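Local structure of NADPH-ferredoxin reductase FprA (Mycobacterium tuberculosis, 1LQT) at residues E86-G91 against A411-K416; S94-A99 against A407-A412; I233-A238 against V251-A256; S274-K279 against G308-L313. The protein catalyses electron transfer between NADPH and ferredoxin through a bound FAD, and may supply electrons to cytochrome P450 systems. One frame throughout, in Å; residues are numbered along the deposited sequence. Where two conformers were deposited one is given.

Overall arrangement
Contacts 1 and 2 lie together at the FAD-binding end of the molecule, their centres about 9 Å apart, and both join the region of helix 90-96 to helix 402-413. They touch directly, V88 packing on W409 and L410. Contacts 3 and 4 belong to the NADP-binding half, with centres about 26 Å apart: contact 3 ties helix 235-241 to helix 243-256, and contact 4 spans the outer strands of a three-stranded antiparallel sheet. Contact 3 closes before contact 4 opens, and both are nested within the long loops closed by contacts 1 and 2. The C-terminal part of the chain thus returns to the FAD domain after the NADP domain has been completed.

Contact 1 of 4, residues E86-G91 against A411-K416; sequences EHVQPG and AARQPK
R413, in the last turn of helix 402-413, reaches across to the backbone of H87. Its NH1 donates to H87 O at 3.0 Å with an N-H...O angle of 161°, and the oxygen lies in the guanidinium plane, so the group is met at its edge. A bend at chi2 curls the arginine chain round the same oxygen, while its CB and CG rest 4.0 Å from V88 CG1. The guanidinium also forms a salt bridge with E92, whose carboxylate accepts from Q89 N as well. Q89 is the N-cap residue of helix 90-96, which makes this a junction between the start of one helix and the end of another, at the edge of the Rossmann-type FAD domain. Q414 is the first residue to leave the helical conformation. Its CG stands anti to the backbone N (chi1 176°), and the amide comes over one face of the H87 ring, the planes 37° apart; E86 CG covers the opposite face. Q414 NE2 approaches H87 NE2 to 3.2 Å, but the angle is poor for a hydrogen bond, and this is a packing contact. Both groups are held by other partners: Q414 NE2 by N81 O, and H87 ND1 by V83 N. Beyond P415, K416 N donates to Q414 OE1 at 2.9 Å from above the carbonyl plane, fixing the amide from its oxygen end.

Contact 2 of 4, residues S94-A99 against A407-A412; sequences SERYDA and ADWLAA
The guanidinium of R96 lies flat on one face of the W409 indole, the centres 3.5 Å apart and the planes only 6° from parallel. R96 NE sits directly over W409 CD2, at one end of the bond the two rings share, 3.3 Å away, whereas R96 CZ stands over the five-membered ring, 3.5 Å from its centroid, in a cation-pi contact. The overlap continues down the arginine chain: R96 CD is 3.5 Å from the centroid of the six-membered ring and makes a CH-pi contact. R96 NH2 reaches the pyrrole edge of the overlap, at 3.5 Å from W409 NE1, and R96 NH1 lies above the W409 CZ2 side. An extended run from CG to NE (chi2 172°, chi3 174°) lets the whole end of the side chain follow the indole surface. R96 NH1 is also hydrogen-bonded to E92 O, a carbonyl of its own helix, which fixes the turn of the flat group. V88 CG1 lies on the opposite face, offset toward the CZ2-CH2 rim, so the indole sits between the arginine and the valine. Y97 OH, hydrogen-bonded to D37, comes no nearer than 4.3 Å to L410 CD1, a loose van der Waals contact. Without any bond between the two backbones, a stacked arginine-tryptophan pair joins the C-terminal end of helix 90-96 to helix 402-413, outside the sheet that carries FAD in this Rossmann-type domain.

Contact 3 of 4, residues I233-A238 against V251-A256; sequences ITDEDA and VLRGYA
D235 OD1 is gripped by two nitrogens of R253, NE and NH2, each at 2.9 Å from D235 OD1. The arginine presents its side edge, and the oxygen lies within 7° of the guanidinium plane. The carboxylate is turned 64° against that plane: NE meets OD1 on its syn side, while NH2 comes to the same face from well above the carboxylate plane. R253 NH2 donates a second bond, to I233 O at 2.9 Å, and R253 NH1 donates to a water that in turn gives a long bond to I233 O. The loop carbonyl and the aspartate therefore share one arginine, reached by a chain extended from CG to NE (chi2 -165°). The grip falls where helix 235-241 begins. T234 is its N-cap, with T234 OG1 accepting from D237 N at 3.0 Å and donating to D237 OD2. R253 comes from the last turns of helix 243-256, so the salt bridge crosses between two consecutive helices near the protein surface. D235 also touches I249 of that helix, A238 packs on C245 and I249, and V251 of helix 243-256 packs against helix 209-214.

Contact 4 of 4, residues S274-K279 against G308-L313; sequences SPIEIK and GEREEL
The outer strands of a three-stranded antiparallel sheet, 273-279 and 302-314, meet here over the central strand 286-296. Their backbones are too far apart to pair, with I276 CA and R310 CA 8.2 Å from each other, so side chains alone bridge them. At I276 and E277 the edge strand carries a classic beta bulge, both residues facing V288 of the central strand. The I276 side chain points to the other strand and meets R310 at about a right angle: I276 CD1 lies over one face of the guanidinium, 3.8 Å from R310 CZ, and I276 CG2 is 3.7 Å from R310 NE. G308 O lies over the opposite face, toward the rim. A bend at chi2 (-73°) folds R310 back along its own strand, where its NH1 donates to E309 O at 2.8 Å from above the carbonyl plane, and its NH2 is salt-bridged to D306. Further along, K279 NZ reaches E312 OE2 at 2.8 Å, on the syn side of the carboxylate and 21° out of its plane. Both chains are extended beyond CG and cross nearly at right angles, with V288 touched by each. E277 OE1 lies 6.3 Å from E312 OE2, so the lysine's charge would be expected to offset the repulsion between these two carboxylates.

Contact 1 of 4, residues E86-G91 against A411-K416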
loop_
_atom_site.group_PDB
_atom_site.type_symbol
_atom_site.label_atom_id
_atom_site.label_comp_id
_atom_site.label_asym_id
_atom_site.label_seq_id
_atom_site.Cartn_x
_atom_site.Cartn_y
_atom_site.Cartn_z
ATOM N N GLU A 86 -9.892 -17.850 -5.122
ATOM C CA GLU A 86 -9.341 -19.141 -4.775
ATOM C C GLU A 86 -10.375 -19.987 -4.017
ATOM O O GLU A 86 -10.887 -20.965 -4.528
ATOM C CB GLU A 86 -8.057 -19.025 -3.947
ATOM C CG GLU A 86 -7.449 -20.352 -3.584
ATOM C CD GLU A 86 -6.158 -20.214 -2.798
ATOM O OE1 GLU A 86 -5.590 -19.092 -2.773
ATOM O OE2 GLU A 86 -5.719 -21.225 -2.191
ATOM N N HIS A 87 -10.708 -19.599 -2.789
ATOM C CA HIS A 87 -11.651 -20.369 -1.976
ATOM C C HIS A 87 -13.091 -20.194 -2.413
ATOM O O HIS A 87 -13.876 -21.134 -2.330
ATOM C CB HIS A 87 -11.500 -19.973 -0.510
ATOM C CG HIS A 87 -10.132 -20.237 0.002
ATOM N ND1 HIS A 87 -9.214 -19.232 0.228
ATOM C CD2 HIS A 87 -9.512 -21.402 0.283
ATOM C CE1 HIS A 87 -8.070 -19.791 0.573
ATOM N NE2 HIS A 87 -8.231 -21.102 0.627
ATOM N N VAL A 88 -13.428 -18.973 -2.775
ATOM C CA VAL A 88 -14.748 -18.610 -3.283
ATOM C C VAL A 88 -14.544 -17.690 -4.465
ATOM O O VAL A 88 -13.515 -17.009 -4.554
ATOM C CB VAL A 88 -15.645 -17.927 -2.214
ATOM C CG1 VAL A 88 -15.841 -18.865 -1.004
ATOM C CG2 VAL A 88 -15.076 -16.593 -1.786
ATOM N N GLN A 89 -15.515 -17.661 -5.367
ATOM C CA GLN A 89 -15.395 -16.902 -6.604
ATOM C C GLN A 89 -16.378 -15.748 -6.629
ATOM O O GLN A 89 -17.452 -15.814 -6.022
ATOM C CB GLN A 89 -15.677 -17.804 -7.817
ATOM C CG GLN A 89 -14.797 -18.992 -7.917
ATOM C CD GLN A 89 -13.340 -18.633 -8.036
ATOM O OE1 GLN A 89 -12.969 -17.679 -8.743
ATOM N NE2 GLN A 89 -12.510 -19.388 -7.362
ATOM N N PRO A 90 -16.066 -14.686 -7.365
ATOM C CA PRO A 90 -16.997 -13.571 -7.496
ATOM C C PRO A 90 -18.421 -13.999 -7.870
ATOM O O PRO A 90 -19.373 -13.486 -7.296
ATOM C CB PRO A 90 -16.332 -12.674 -8.550
ATOM C CG PRO A 90 -14.877 -12.873 -8.234
ATOM C CD PRO A 90 -14.765 -14.359 -8.001
ATOM N N GLY A 91 -18.566 -14.896 -8.848
ATOM C CA GLY A 91 -19.885 -15.316 -9.277
ATOM C C GLY A 91 -20.651 -16.062 -8.228
ATOM O O GLY A 91 -21.872 -16.171 -8.336
ATOM N N ALA A 411 -17.116 -21.800 5.553
ATOM C CA ALA A 411 -16.360 -22.791 6.307
ATOM C C ALA A 411 -16.103 -24.054 5.504
ATOM O O ALA A 411 -15.043 -24.671 5.676
ATOM C CB ALA A 411 -17.080 -23.142 7.577
ATOM N N ALA A 412 -17.032 -24.425 4.614
ATOM C CA ALA A 412 -16.802 -25.584 3.743
ATOM C C ALA A 412 -15.656 -25.299 2.791
ATOM O O ALA A 412 -14.822 -26.148 2.557
ATOM C CB ALA A 412 -18.071 -25.905 2.957
ATOM N N ARG A 413 -15.627 -24.092 2.245
ATOM C CA ARG A 413 -14.621 -23.697 1.282
ATOM C C ARG A 413 -13.275 -23.403 1.918
ATOM O O ARG A 413 -12.259 -23.583 1.276
ATOM C CB ARG A 413 -15.110 -22.476 0.540
ATOM C CG ARG A 413 -16.267 -22.784 -0.406
ATOM C CD ARG A 413 -15.911 -23.792 -1.479
ATOM N NE ARG A 413 -16.999 -23.870 -2.454
ATOM C CZ ARG A 413 -17.235 -22.990 -3.398
ATOM N NH1 ARG A 413 -16.415 -21.975 -3.622
ATOM N NH2 ARG A 413 -18.329 -23.112 -4.114
ATOM N N GLN A 414 -13.276 -22.954 3.165
ATOM C CA GLN A 414 -12.040 -22.601 3.867
ATOM C C GLN A 414 -12.182 -22.988 5.316
ATOM O O GLN A 414 -12.550 -22.185 6.160
ATOM C CB GLN A 414 -11.756 -21.100 3.734
ATOM C CG GLN A 414 -10.528 -20.614 4.507
ATOM C CD GLN A 414 -9.290 -21.443 4.319
ATOM O OE1 GLN A 414 -9.262 -22.618 4.677
ATOM N NE2 GLN A 414 -8.258 -20.832 3.772
ATOM N N PRO A 415 -11.881 -24.238 5.618
ATOM C CA PRO A 415 -11.964 -24.723 7.004
ATOM C C PRO A 415 -11.017 -23.976 7.942
ATOM O O PRO A 415 -11.235 -24.021 9.153
ATOM C CB PRO A 415 -11.589 -26.199 6.880
ATOM C CG PRO A 415 -11.924 -26.569 5.487
ATOM C CD PRO A 415 -11.591 -25.326 4.669
ATOM N N LYS A 416 -10.020 -23.298 7.395
ATOM C CA LYS A 416 -9.054 -22.565 8.191
ATOM C C LYS A 416 -9.329 -21.069 8.162
ATOM O O LYS A 416 -8.417 -20.264 8.289
ATOM C CB LYS A 416 -7.650 -22.874 7.707
ATOM C CG LYS A 416 -7.274 -24.360 7.840
ATOM C CD LYS A 416 -5.827 -24.611 7.548
ATOM C CE LYS A 416 -5.505 -26.096 7.544
ATOM N NZ LYS A 416 -4.116 -26.285 7.004
#

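Contact 2 of 4, residues S94-A99 against A407-A412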
loop_
_atom_site.group_PDB
_atom_site.type_symbol
_atom_site.label_atom_id
_atom_site.label_comp_id
_atom_site.label_asym_id
_atom_site.label_seq_id
_atom_site.Cartn_x
_atom_site.Cartn_y
_atom_site.Cartn_z
ATOM N N SER A 94 -21.800 -13.209 -5.723
ATOM C CA SER A 94 -22.876 -12.413 -6.288
ATOM C C SER A 94 -24.237 -13.130 -6.194
ATOM O O SER A 94 -25.246 -12.471 -6.191
ATOM C CB SER A 94 -22.586 -11.976 -7.716
ATOM O OG SER A 94 -22.580 -13.100 -8.548
ATOM N N GLU A 95 -24.233 -14.451 -6.044
ATOM C CA GLU A 95 -25.469 -15.230 -5.850
ATOM C C GLU A 95 -25.898 -15.207 -4.385
ATOM O O GLU A 95 -27.076 -15.361 -4.084
ATOM C CB GLU A 95 -25.273 -16.705 -6.214
ATOM C CG GLU A 95 -24.939 -17.033 -7.654
ATOM C CD GLU A 95 -26.010 -16.737 -8.678
ATOM O OE1 GLU A 95 -27.087 -16.214 -8.301
ATOM O OE2 GLU A 95 -25.748 -17.047 -9.901
ATOM N N ARG A 96 -24.951 -15.052 -3.468
ATOM C CA ARG A 96 -25.238 -15.161 -2.062
ATOM C C ARG A 96 -25.440 -13.871 -1.302
ATOM O O ARG A 96 -25.814 -13.896 -0.132
ATOM C CB ARG A 96 -24.129 -15.954 -1.398
ATOM C CG ARG A 96 -24.212 -17.388 -1.696
ATOM C CD ARG A 96 -23.028 -18.092 -1.198
ATOM N NE ARG A 96 -23.181 -19.506 -1.361
ATOM C CZ ARG A 96 -22.937 -20.148 -2.462
ATOM N NH1 ARG A 96 -22.510 -19.502 -3.554
ATOM N NH2 ARG A 96 -23.171 -21.448 -2.476
ATOM N N TYR A 97 -25.164 -12.745 -1.940
ATOM C CA TYR A 97 -25.276 -11.459 -1.327
ATOM C C TYR A 97 -26.062 -10.546 -2.231
ATOM O O TYR A 97 -26.068 -10.722 -3.447
ATOM C CB TYR A 97 -23.863 -10.893 -1.069
ATOM C CG TYR A 97 -23.118 -11.611 0.028
ATOM C CD1 TYR A 97 -22.338 -12.724 -0.237
ATOM C CD2 TYR A 97 -23.238 -11.202 1.340
ATOM C CE1 TYR A 97 -21.686 -13.377 0.765
ATOM C CE2 TYR A 97 -22.578 -11.856 2.359
ATOM C CZ TYR A 97 -21.810 -12.944 2.078
ATOM O OH TYR A 97 -21.115 -13.605 3.067
ATOM N N ASP A 98 -26.741 -9.578 -1.636
ATOM C CA ASP A 98 -27.420 -8.552 -2.422
ATOM C C ASP A 98 -26.457 -7.723 -3.248
ATOM O O ASP A 98 -26.764 -7.350 -4.376
ATOM C CB ASP A 98 -28.275 -7.668 -1.533
ATOM C CG ASP A 98 -29.431 -8.430 -0.918
ATOM O OD1 ASP A 98 -29.381 -8.673 0.309
ATOM O OD2 ASP A 98 -30.366 -8.800 -1.637
ATOM N N ALA A 99 -25.291 -7.428 -2.670
ATOM C CA ALA A 99 -24.247 -6.713 -3.399
ATOM C C ALA A 99 -22.911 -7.114 -2.811
ATOM O O ALA A 99 -22.828 -7.556 -1.671
ATOM C CB ALA A 99 -24.448 -5.240 -3.298
ATOM N N ALA A 407 -22.194 -18.522 6.114
ATOM C CA ALA A 407 -21.051 -18.860 6.952
ATOM C C ALA A 407 -20.656 -20.332 6.823
ATOM O O ALA A 407 -19.473 -20.660 6.828
ATOM C CB ALA A 407 -21.346 -18.495 8.388
ATOM N N ASP A 408 -21.646 -21.223 6.716
ATOM C CA ASP A 408 -21.360 -22.635 6.522
ATOM C C ASP A 408 -20.670 -22.899 5.191
ATOM O O ASP A 408 -19.808 -23.756 5.113
ATOM C CB ASP A 408 -22.639 -23.482 6.604
ATOM C CG ASP A 408 -23.186 -23.626 8.000
ATOM O OD1 ASP A 408 -22.490 -23.289 8.987
ATOM O OD2 ASP A 408 -24.317 -24.121 8.183
ATOM N N TRP A 409 -21.086 -22.175 4.159
ATOM C CA TRP A 409 -20.482 -22.269 2.855
ATOM C C TRP A 409 -19.031 -21.800 2.960
ATOM O O TRP A 409 -18.150 -22.449 2.455
ATOM C CB TRP A 409 -21.267 -21.437 1.855
ATOM C CG TRP A 409 -20.623 -21.203 0.552
ATOM C CD1 TRP A 409 -20.377 -22.112 -0.436
ATOM C CD2 TRP A 409 -20.190 -19.966 0.054
ATOM N NE1 TRP A 409 -19.772 -21.513 -1.511
ATOM C CE2 TRP A 409 -19.677 -20.179 -1.254
ATOM C CE3 TRP A 409 -20.185 -18.674 0.569
ATOM C CZ2 TRP A 409 -19.177 -19.168 -2.017
ATOM C CZ3 TRP A 409 -19.676 -17.674 -0.206
ATOM C CH2 TRP A 409 -19.184 -17.923 -1.490
ATOM N N LEU A 410 -18.785 -20.674 3.619
ATOM C CA LEU A 410 -17.414 -20.181 3.769
ATOM C C LEU A 410 -16.565 -21.180 4.502
ATOM O O LEU A 410 -15.427 -21.426 4.120
ATOM C CB LEU A 410 -17.409 -18.843 4.486
ATOM C CG LEU A 410 -17.928 -17.675 3.657
ATOM C CD1 LEU A 410 -18.218 -16.490 4.528
ATOM C CD2 LEU A 410 -16.988 -17.283 2.549
ATOM N N ALA A 411 -17.116 -21.800 5.553
ATOM C CA ALA A 411 -16.360 -22.791 6.307
ATOM C C ALA A 411 -16.103 -24.054 5.504
ATOM O O ALA A 411 -15.043 -24.671 5.676
ATOM C CB ALA A 411 -17.080 -23.142 7.577
ATOM N N ALA A 412 -17.032 -24.425 4.614
ATOM C CA ALA A 412 -16.802 -25.584 3.743
ATOM C C ALA A 412 -15.656 -25.299 2.791
ATOM O O ALA A 412 -14.822 -26.148 2.557
ATOM C CB ALA A 412 -18.071 -25.905 2.957
#

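Contact 3 of 4, residues I233-A238 against V251-A256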
loop_
_atom_site.group_PDB
_atom_site.type_symbol
_atom_site.label_atom_id
_atom_site.label_comp_id
_atom_site.label_asym_id
_atom_site.label_seq_id
_atom_site.Cartn_x
_atom_site.Cartn_y
_atom_site.Cartn_z
ATOM N N ILE A 233 14.822 25.526 -10.768
ATOM C CA ILE A 233 13.670 25.192 -9.913
ATOM C C ILE A 233 13.377 26.451 -9.126
ATOM O O ILE A 233 14.153 26.798 -8.244
ATOM C CB ILE A 233 13.992 23.994 -9.009
ATOM C CG1 ILE A 233 14.516 22.801 -9.836
ATOM C CG2 ILE A 233 12.770 23.591 -8.201
ATOM C CD1 ILE A 233 13.649 22.410 -10.999
ATOM N N THR A 234 12.267 27.113 -9.419
ATOM C CA THR A 234 11.976 28.403 -8.833
ATOM C C THR A 234 10.826 28.339 -7.871
ATOM O O THR A 234 9.925 27.502 -7.975
ATOM C CB THR A 234 11.734 29.502 -9.913
ATOM O OG1 THR A 234 10.434 29.332 -10.516
ATOM C CG2 THR A 234 12.777 29.495 -11.008
ATOM N N ASP A 235 10.874 29.228 -6.899
ATOM C CA ASP A 235 9.796 29.321 -5.955
ATOM C C ASP A 235 8.503 29.712 -6.656
ATOM O O ASP A 235 7.451 29.214 -6.264
ATOM C CB ASP A 235 10.121 30.329 -4.872
ATOM C CG ASP A 235 11.196 29.843 -3.892
ATOM O OD1 ASP A 235 11.622 28.645 -3.932
ATOM O OD2 ASP A 235 11.645 30.633 -3.012
ATOM N N GLU A 236 8.583 30.578 -7.662
ATOM C CA GLU A 236 7.411 30.975 -8.418
ATOM C C GLU A 236 6.739 29.766 -9.057
ATOM O O GLU A 236 5.526 29.575 -8.938
ATOM C CB GLU A 236 7.751 32.025 -9.478
ATOM C CG GLU A 236 6.531 32.368 -10.342
ATOM C CD GLU A 236 6.754 33.447 -11.399
ATOM O OE1 GLU A 236 7.546 34.389 -11.147
ATOM O OE2 GLU A 236 6.117 33.354 -12.502
ATOM N N ASP A 237 7.538 28.942 -9.717
ATOM C CA ASP A 237 7.001 27.778 -10.403
ATOM C C ASP A 237 6.461 26.769 -9.379
ATOM O O ASP A 237 5.455 26.092 -9.627
ATOM C CB ASP A 237 8.064 27.143 -11.282
ATOM C CG ASP A 237 8.461 27.993 -12.465
ATOM O OD1 ASP A 237 7.588 28.615 -13.097
ATOM O OD2 ASP A 237 9.680 28.056 -12.763
ATOM N N ALA A 238 7.118 26.657 -8.231
ATOM C CA ALA A 238 6.654 25.731 -7.196
ATOM C C ALA A 238 5.273 26.134 -6.682
ATOM O O ALA A 238 4.400 25.310 -6.511
ATOM C CB ALA A 238 7.622 25.673 -6.051
ATOM N N VAL A 251 11.780 22.895 1.877
ATOM C CA VAL A 251 12.468 21.846 2.616
ATOM C C VAL A 251 13.688 21.327 1.845
ATOM O O VAL A 251 14.769 21.171 2.401
ATOM C CB VAL A 251 11.503 20.725 2.971
ATOM C CG1 VAL A 251 12.241 19.543 3.547
ATOM C CG2 VAL A 251 10.434 21.236 3.944
ATOM N N LEU A 252 13.524 21.108 0.547
ATOM C CA LEU A 252 14.635 20.635 -0.260
ATOM C C LEU A 252 15.778 21.658 -0.300
ATOM O O LEU A 252 16.930 21.282 -0.256
ATOM C CB LEU A 252 14.185 20.291 -1.680
ATOM C CG LEU A 252 13.186 19.142 -1.798
ATOM C CD1 LEU A 252 12.882 18.941 -3.264
ATOM C CD2 LEU A 252 13.659 17.834 -1.168
ATOM N N ARG A 253 15.440 22.940 -0.434
ATOM C CA ARG A 253 16.470 23.965 -0.393
ATOM C C ARG A 253 17.226 23.904 0.931
ATOM O O ARG A 253 18.450 24.078 0.962
ATOM C CB ARG A 253 15.879 25.360 -0.578
ATOM C CG ARG A 253 15.280 25.658 -1.948
ATOM C CD ARG A 253 15.048 27.136 -2.159
ATOM N NE ARG A 253 14.236 27.435 -3.323
ATOM C CZ ARG A 253 14.667 27.378 -4.566
ATOM N NH1 ARG A 253 15.910 27.023 -4.814
ATOM N NH2 ARG A 253 13.839 27.698 -5.553
ATOM N N GLY A 254 16.504 23.689 2.028
ATOM C CA GLY A 254 17.154 23.583 3.314
ATOM C C GLY A 254 18.170 22.454 3.331
ATOM O O GLY A 254 19.263 22.596 3.850
ATOM N N TYR A 255 17.808 21.314 2.779
ATOM C CA TYR A 255 18.769 20.206 2.734
ATOM C C TYR A 255 19.962 20.517 1.837
ATOM O O TYR A 255 21.105 20.202 2.206
ATOM C CB TYR A 255 18.104 18.913 2.245
ATOM C CG TYR A 255 17.127 18.320 3.238
ATOM C CD1 TYR A 255 17.505 18.093 4.553
ATOM C CD2 TYR A 255 15.900 17.894 2.852
ATOM C CE1 TYR A 255 16.619 17.548 5.460
ATOM C CE2 TYR A 255 15.003 17.344 3.764
ATOM C CZ TYR A 255 15.371 17.203 5.065
ATOM O OH TYR A 255 14.519 16.683 6.012
ATOM N N ALA A 256 19.711 21.153 0.690
ATOM C CA ALA A 256 20.792 21.470 -0.221
ATOM C C ALA A 256 21.777 22.459 0.390
ATOM O O ALA A 256 22.957 22.451 0.019
ATOM C CB ALA A 256 20.220 21.988 -1.543
HETATM O O HOH W 1 17.289 27.314 -7.367
#

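Contact 4 of 4, residues S274-K279 against G308-L313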
loop_
_atom_site.group_PDB
_atom_site.type_symbol
_atom_site.label_atom_id
_atom_site.label_comp_id
_atom_site.label_asym_id
_atom_site.label_seq_id
_atom_site.Cartn_x
_atom_site.Cartn_y
_atom_site.Cartn_z
ATOM N N SER A 274 16.768 8.670 -15.052
ATOM C CA SER A 274 16.048 7.420 -15.217
ATOM C C SER A 274 17.000 6.243 -15.181
ATOM O O SER A 274 18.108 6.299 -15.693
ATOM C CB SER A 274 15.299 7.388 -16.552
ATOM O OG SER A 274 14.170 8.210 -16.541
ATOM N N PRO A 275 16.533 5.108 -14.648
ATOM C CA PRO A 275 17.294 3.869 -14.747
ATOM C C PRO A 275 17.150 3.299 -16.148
ATOM O O PRO A 275 16.047 3.121 -16.649
ATOM C CB PRO A 275 16.650 2.968 -13.722
ATOM C CG PRO A 275 15.199 3.407 -13.703
ATOM C CD PRO A 275 15.256 4.904 -13.935
ATOM N N ILE A 276 18.270 3.005 -16.789
ATOM C CA ILE A 276 18.286 2.486 -18.144
ATOM C C ILE A 276 18.494 0.982 -18.193
ATOM O O ILE A 276 17.867 0.277 -18.982
ATOM C CB ILE A 276 19.399 3.209 -18.957
ATOM C CG1 ILE A 276 19.251 4.730 -18.903
ATOM C CG2 ILE A 276 19.452 2.711 -20.397
ATOM C CD1 ILE A 276 17.957 5.259 -19.495
ATOM N N GLU A 277 19.387 0.477 -17.357
ATOM C CA GLU A 277 19.705 -0.930 -17.313
ATOM C C GLU A 277 20.301 -1.241 -15.965
ATOM O O GLU A 277 20.990 -0.402 -15.381
ATOM C CB GLU A 277 20.711 -1.269 -18.419
ATOM C CG GLU A 277 21.133 -2.719 -18.448
ATOM C CD GLU A 277 21.949 -3.120 -19.657
ATOM O OE1 GLU A 277 22.316 -2.220 -20.431
ATOM O OE2 GLU A 277 22.219 -4.341 -19.806
ATOM N N ILE A 278 20.052 -2.441 -15.472
ATOM C CA ILE A 278 20.642 -2.928 -14.240
ATOM C C ILE A 278 21.577 -4.065 -14.639
ATOM O O ILE A 278 21.202 -4.921 -15.439
ATOM C CB ILE A 278 19.539 -3.414 -13.299
ATOM C CG1 ILE A 278 18.624 -2.247 -12.924
ATOM C CG2 ILE A 278 20.127 -4.062 -12.048
ATOM C CD1 ILE A 278 17.327 -2.641 -12.265
ATOM N N LYS A 279 22.813 -4.049 -14.138
ATOM C CA LYS A 279 23.847 -4.991 -14.610
ATOM C C LYS A 279 24.498 -5.730 -13.478
ATOM O O LYS A 279 24.522 -5.277 -12.340
ATOM C CB LYS A 279 24.939 -4.224 -15.380
ATOM C CG LYS A 279 24.453 -3.470 -16.635
ATOM C CD LYS A 279 25.637 -2.806 -17.354
ATOM C CE LYS A 279 25.384 -2.328 -18.767
ATOM N NZ LYS A 279 26.662 -1.778 -19.363
ATOM N N GLY A 308 19.937 10.885 -23.788
ATOM C CA GLY A 308 20.842 9.887 -24.328
ATOM C C GLY A 308 22.143 9.696 -23.584
ATOM O O GLY A 308 22.914 8.774 -23.860
ATOM N N GLU A 309 22.424 10.578 -22.653
ATOM C CA GLU A 309 23.619 10.453 -21.838
ATOM C C GLU A 309 23.498 9.264 -20.900
ATOM O O GLU A 309 22.419 8.990 -20.369
ATOM C CB GLU A 309 23.782 11.702 -21.016
ATOM C CG GLU A 309 24.040 12.945 -21.838
ATOM C CD GLU A 309 23.910 14.226 -21.033
ATOM O OE1 GLU A 309 23.927 14.165 -19.778
ATOM O OE2 GLU A 309 23.754 15.309 -21.664
ATOM N N ARG A 310 24.630 8.600 -20.665
ATOM C CA ARG A 310 24.659 7.396 -19.808
ATOM C C ARG A 310 25.777 7.485 -18.786
ATOM O O ARG A 310 26.886 7.863 -19.139
ATOM C CB ARG A 310 24.789 6.145 -20.670
ATOM C CG ARG A 310 23.676 6.013 -21.698
ATOM C CD ARG A 310 22.362 5.636 -21.035
ATOM N NE ARG A 310 21.275 5.489 -22.003
ATOM C CZ ARG A 310 20.339 6.401 -22.241
ATOM N NH1 ARG A 310 20.330 7.563 -21.619
ATOM N NH2 ARG A 310 19.366 6.140 -23.106
ATOM N N GLU A 311 25.453 7.100 -17.554
ATOM C CA GLU A 311 26.364 7.101 -16.401
ATOM C C GLU A 311 26.149 5.730 -15.741
ATOM O O GLU A 311 25.031 5.262 -15.677
ATOM C CB GLU A 311 25.862 8.211 -15.413
ATOM C CG GLU A 311 26.446 8.337 -14.028
ATOM C CD GLU A 311 25.602 9.228 -13.117
ATOM O OE1 GLU A 311 25.775 9.143 -11.870
ATOM O OE2 GLU A 311 24.753 10.008 -13.616
ATOM N N GLU A 312 27.200 5.102 -15.241
ATOM C CA GLU A 312 27.055 3.866 -14.465
ATOM C C GLU A 312 27.477 4.153 -13.022
ATOM O O GLU A 312 28.436 4.896 -12.769
ATOM C CB GLU A 312 27.852 2.691 -15.072
ATOM C CG GLU A 312 27.476 2.400 -16.526
ATOM C CD GLU A 312 27.854 1.016 -17.029
ATOM O OE1 GLU A 312 28.485 0.258 -16.277
ATOM O OE2 GLU A 312 27.455 0.687 -18.185
ATOM N N LEU A 313 26.749 3.556 -12.087
ATOM C CA LEU A 313 26.984 3.710 -10.658
ATOM C C LEU A 313 26.991 2.324 -9.998
ATOM O O LEU A 313 26.062 1.559 -10.247
ATOM C CB LEU A 313 25.824 4.514 -10.083
ATOM C CG LEU A 313 25.864 4.925 -8.631
ATOM C CD1 LEU A 313 26.995 5.885 -8.358
ATOM C CD2 LEU A 313 24.529 5.594 -8.262
#